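Local coordinates for general odorant-binding protein 28a (Drosophila melanogaster, PDB 6QQ4), which probably binds small hydrophobic odorants or pheromones and carries them as a secreted, disulfide-bonded, all-helical carrier of the insect odorant-binding protein family, at residues D1-L9 with K71-K80. Sequence-based numbering, arbitrary orientation.
Sequences DEKEALAKL and KQYTGNDPAK
Glu2 and Asp1 meet the backbone of Tyr73-Asn76 where, in the all-helical PBP/GOBP fold, the start of helix 2-20 lies against the junction between helix 66-74 and helix 78-91. The contact illustrates how the end of one helix, rich in backbone carbonyls, can receive the first turn of another. Glu2 is the instructive side chain. Its CB rests against Thr74 O, 3.1 Å away; its CG, anti to the backbone N (chi1 -176°), passes alongside the same oxygen and Tyr73 O. The chain then runs on extended, and at its tip OE1 forms a salt bridge with Lys80 NZ at 3.6 Å, the two side chains crossing at about a right angle. The other oxygen, OE2, has a long, weak ion pair with Lys33; two lysines are thus near the carboxylate, which would probably favour its negative charge.

One turn on, Ala5 turns CB onto the backbone, 3.7 Å from Lys71 O; a turn later Leu9 brings CD1 to Gln72 O while also packing on Val48 and Ile52 of helix 39-52. Gly75, with positive phi (84°), ends helix 66-74, and the absence of a side chain lets its CA come within 4.2 Å of Glu2 CA. Beyond it, Asp77 N-caps helix 78-91, its OD2 accepting from Lys80 N, so the lysine that reaches Glu2 sits on the capped first turn. At the exposed margin, Asp1 OD2 accepts a hydrogen bond from Asn76 N at 2.8 Å on the anti side, 20° out of the carboxylate plane, and a weak second bond from Asn76 ND2 at 3.5 Å.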
loop_
_atom_site.group_PDB
_atom_site.type_symbol
_atom_site.label_atom_id
_atom_site.label_comp_id
_atom_site.label_asym_id
_atom_site.label_seq_id
_atom_site.Cartn_x
_atom_site.Cartn_y
_atom_site.Cartn_z
ATOM N N ASP A 1 -14.398 10.060 -0.442
ATOM C CA ASP A 1 -13.231 10.287 -1.285
ATOM C C ASP A 1 -12.147 9.248 -1.014
ATOM O O ASP A 1 -11.229 9.068 -1.820
ATOM C CB ASP A 1 -12.684 11.697 -1.068
ATOM C CG ASP A 1 -11.599 12.076 -2.071
ATOM O OD1 ASP A 1 -11.924 12.304 -3.257
ATOM O OD2 ASP A 1 -10.419 12.173 -1.672
ATOM N N GLU A 2 -12.244 8.568 0.125
ATOM C CA GLU A 2 -11.392 7.410 0.360
ATOM C C GLU A 2 -11.749 6.324 -0.645
ATOM O O GLU A 2 -10.886 5.561 -1.089
ATOM C CB GLU A 2 -11.545 6.877 1.781
ATOM C CG GLU A 2 -10.599 5.734 2.075
ATOM C CD GLU A 2 -11.112 4.805 3.146
ATOM O OE1 GLU A 2 -11.369 5.280 4.275
ATOM O OE2 GLU A 2 -11.261 3.598 2.853
ATOM N N LYS A 3 -13.032 6.263 -0.991
ATOM C CA LYS A 3 -13.516 5.370 -2.036
ATOM C C LYS A 3 -12.764 5.594 -3.343
ATOM O O LYS A 3 -12.302 4.649 -3.974
ATOM C CB LYS A 3 -15.016 5.571 -2.265
ATOM C CG LYS A 3 -15.905 5.181 -1.089
ATOM C CD LYS A 3 -15.924 3.672 -0.875
ATOM C CE LYS A 3 -16.898 3.287 0.239
ATOM N NZ LYS A 3 -16.934 1.816 0.501
ATOM N N GLU A 4 -12.654 6.856 -3.738
ATOM C CA GLU A 4 -11.992 7.231 -4.983
ATOM C C GLU A 4 -10.499 6.905 -4.944
ATOM O O GLU A 4 -9.901 6.557 -5.964
ATOM C CB GLU A 4 -12.226 8.716 -5.262
ATOM C CG GLU A 4 -13.711 9.067 -5.306
ATOM C CD GLU A 4 -13.997 10.543 -5.078
ATOM O OE1 GLU A 4 -14.873 10.852 -4.241
ATOM O OE2 GLU A 4 -13.366 11.391 -5.743
ATOM N N ALA A 5 -9.912 6.999 -3.757
ATOM C CA ALA A 5 -8.520 6.623 -3.549
ATOM C C ALA A 5 -8.316 5.136 -3.818
ATOM O O ALA A 5 -7.344 4.738 -4.460
ATOM C CB ALA A 5 -8.082 6.967 -2.141
ATOM N N LEU A 6 -9.235 4.311 -3.328
ATOM C CA LEU A 6 -9.147 2.879 -3.570
ATOM C C LEU A 6 -9.371 2.571 -5.050
ATOM O O LEU A 6 -8.768 1.654 -5.591
ATOM C CB LEU A 6 -10.158 2.118 -2.714
ATOM C CG LEU A 6 -9.914 0.610 -2.640
ATOM C CD1 LEU A 6 -8.578 0.324 -1.941
ATOM C CD2 LEU A 6 -11.069 -0.097 -1.940
ATOM N N ALA A 7 -10.233 3.348 -5.699
ATOM C CA ALA A 7 -10.484 3.176 -7.122
ATOM C C ALA A 7 -9.227 3.449 -7.962
ATOM O O ALA A 7 -8.958 2.739 -8.936
ATOM C CB ALA A 7 -11.630 4.082 -7.568
ATOM N N LYS A 8 -8.467 4.477 -7.587
ATOM C CA LYS A 8 -7.220 4.803 -8.272
ATOM C C LYS A 8 -6.198 3.693 -8.074
ATOM O O LYS A 8 -5.448 3.348 -8.979
ATOM C CB LYS A 8 -6.644 6.128 -7.762
ATOM N N LEU A 9 -6.178 3.139 -6.873
ATOM C CA LEU A 9 -5.236 2.085 -6.541
ATOM C C LEU A 9 -5.506 0.852 -7.387
ATOM O O LEU A 9 -4.582 0.128 -7.761
ATOM C CB LEU A 9 -5.329 1.732 -5.057
ATOM C CG LEU A 9 -4.014 1.400 -4.357
ATOM C CD1 LEU A 9 -3.311 2.689 -3.991
ATOM C CD2 LEU A 9 -4.245 0.535 -3.124
ATOM N N LYS A 71 -2.792 10.600 0.663
ATOM C CA LYS A 71 -4.102 10.826 0.050
ATOM C C LYS A 71 -4.432 9.752 -0.992
ATOM O O LYS A 71 -5.588 9.612 -1.394
ATOM C CB LYS A 71 -4.186 12.220 -0.585
ATOM C CG LYS A 71 -3.619 12.310 -1.983
ATOM C CD LYS A 71 -4.116 13.564 -2.689
ATOM C CE LYS A 71 -3.812 13.509 -4.181
ATOM N NZ LYS A 71 -3.797 14.852 -4.826
ATOM N N GLN A 72 -3.419 8.993 -1.418
ATOM C CA GLN A 72 -3.629 7.865 -2.327
ATOM C C GLN A 72 -4.212 6.667 -1.586
ATOM O O GLN A 72 -4.607 5.682 -2.208
ATOM C CB GLN A 72 -2.324 7.445 -3.014
ATOM C CG GLN A 72 -1.615 8.558 -3.760
ATOM C CD GLN A 72 -2.543 9.344 -4.668
ATOM O OE1 GLN A 72 -2.675 10.562 -4.530
ATOM N NE2 GLN A 72 -3.184 8.654 -5.609
ATOM N N TYR A 73 -4.260 6.756 -0.258
ATOM C CA TYR A 73 -4.809 5.687 0.571
ATOM C C TYR A 73 -6.139 6.065 1.248
ATOM O O TYR A 73 -7.027 5.226 1.406
ATOM C CB TYR A 73 -3.801 5.283 1.652
ATOM C CG TYR A 73 -2.667 4.389 1.199
ATOM C CD1 TYR A 73 -2.820 3.007 1.155
ATOM C CD2 TYR A 73 -1.431 4.924 0.851
ATOM C CE1 TYR A 73 -1.780 2.183 0.761
ATOM C CE2 TYR A 73 -0.385 4.107 0.456
ATOM C CZ TYR A 73 -0.564 2.738 0.415
ATOM O OH TYR A 73 0.474 1.926 0.021
ATOM N N THR A 74 -6.269 7.322 1.657
ATOM C CA THR A 74 -7.396 7.730 2.494
ATOM C C THR A 74 -8.314 8.777 1.860
ATOM O O THR A 74 -9.419 9.030 2.356
ATOM C CB THR A 74 -6.896 8.306 3.834
ATOM O OG1 THR A 74 -6.172 9.517 3.587
ATOM C CG2 THR A 74 -5.985 7.309 4.542
ATOM N N GLY A 75 -7.855 9.394 0.775
ATOM C CA GLY A 75 -8.563 10.520 0.199
ATOM C C GLY A 75 -8.194 11.808 0.911
ATOM O O GLY A 75 -7.300 11.816 1.758
ATOM N N ASN A 76 -8.888 12.890 0.579
ATOM C CA ASN A 76 -8.525 14.223 1.053
ATOM C C ASN A 76 -8.966 14.569 2.480
ATOM O O ASN A 76 -8.493 15.562 3.037
ATOM C CB ASN A 76 -9.084 15.280 0.091
ATOM C CG ASN A 76 -8.128 15.602 -1.048
ATOM O OD1 ASN A 76 -7.414 16.602 -1.005
ATOM N ND2 ASN A 76 -8.107 14.752 -2.070
ATOM N N ASP A 77 -9.853 13.768 3.073
ATOM C CA ASP A 77 -10.387 14.078 4.410
ATOM C C ASP A 77 -9.313 14.297 5.483
ATOM O O ASP A 77 -8.443 13.446 5.661
ATOM C CB ASP A 77 -11.316 12.969 4.893
ATOM C CG ASP A 77 -11.675 13.127 6.365
ATOM O OD1 ASP A 77 -12.672 13.815 6.665
ATOM O OD2 ASP A 77 -10.946 12.581 7.221
ATOM N N PRO A 78 -9.407 15.416 6.233
ATOM C CA PRO A 78 -8.376 15.841 7.191
ATOM C C PRO A 78 -8.092 14.835 8.320
ATOM O O PRO A 78 -6.941 14.478 8.510
ATOM C CB PRO A 78 -8.950 17.147 7.774
ATOM C CG PRO A 78 -9.925 17.614 6.785
ATOM C CD PRO A 78 -10.538 16.357 6.213
ATOM N N ALA A 79 -9.116 14.401 9.049
ATOM C CA ALA A 79 -8.919 13.501 10.186
ATOM C C ALA A 79 -8.290 12.169 9.757
ATOM O O ALA A 79 -7.303 11.719 10.364
ATOM C CB ALA A 79 -10.247 13.256 10.908
ATOM N N LYS A 80 -8.850 11.559 8.710
ATOM C CA LYS A 80 -8.305 10.336 8.127
ATOM C C LYS A 80 -6.883 10.540 7.661
ATOM O O LYS A 80 -5.979 9.766 8.004
ATOM C CB LYS A 80 -9.134 9.870 6.931
ATOM C CG LYS A 80 -10.427 9.161 7.251
ATOM C CD LYS A 80 -11.160 8.854 5.951
ATOM C CE LYS A 80 -12.491 8.167 6.201
ATOM N NZ LYS A 80 -13.336 8.156 4.972
#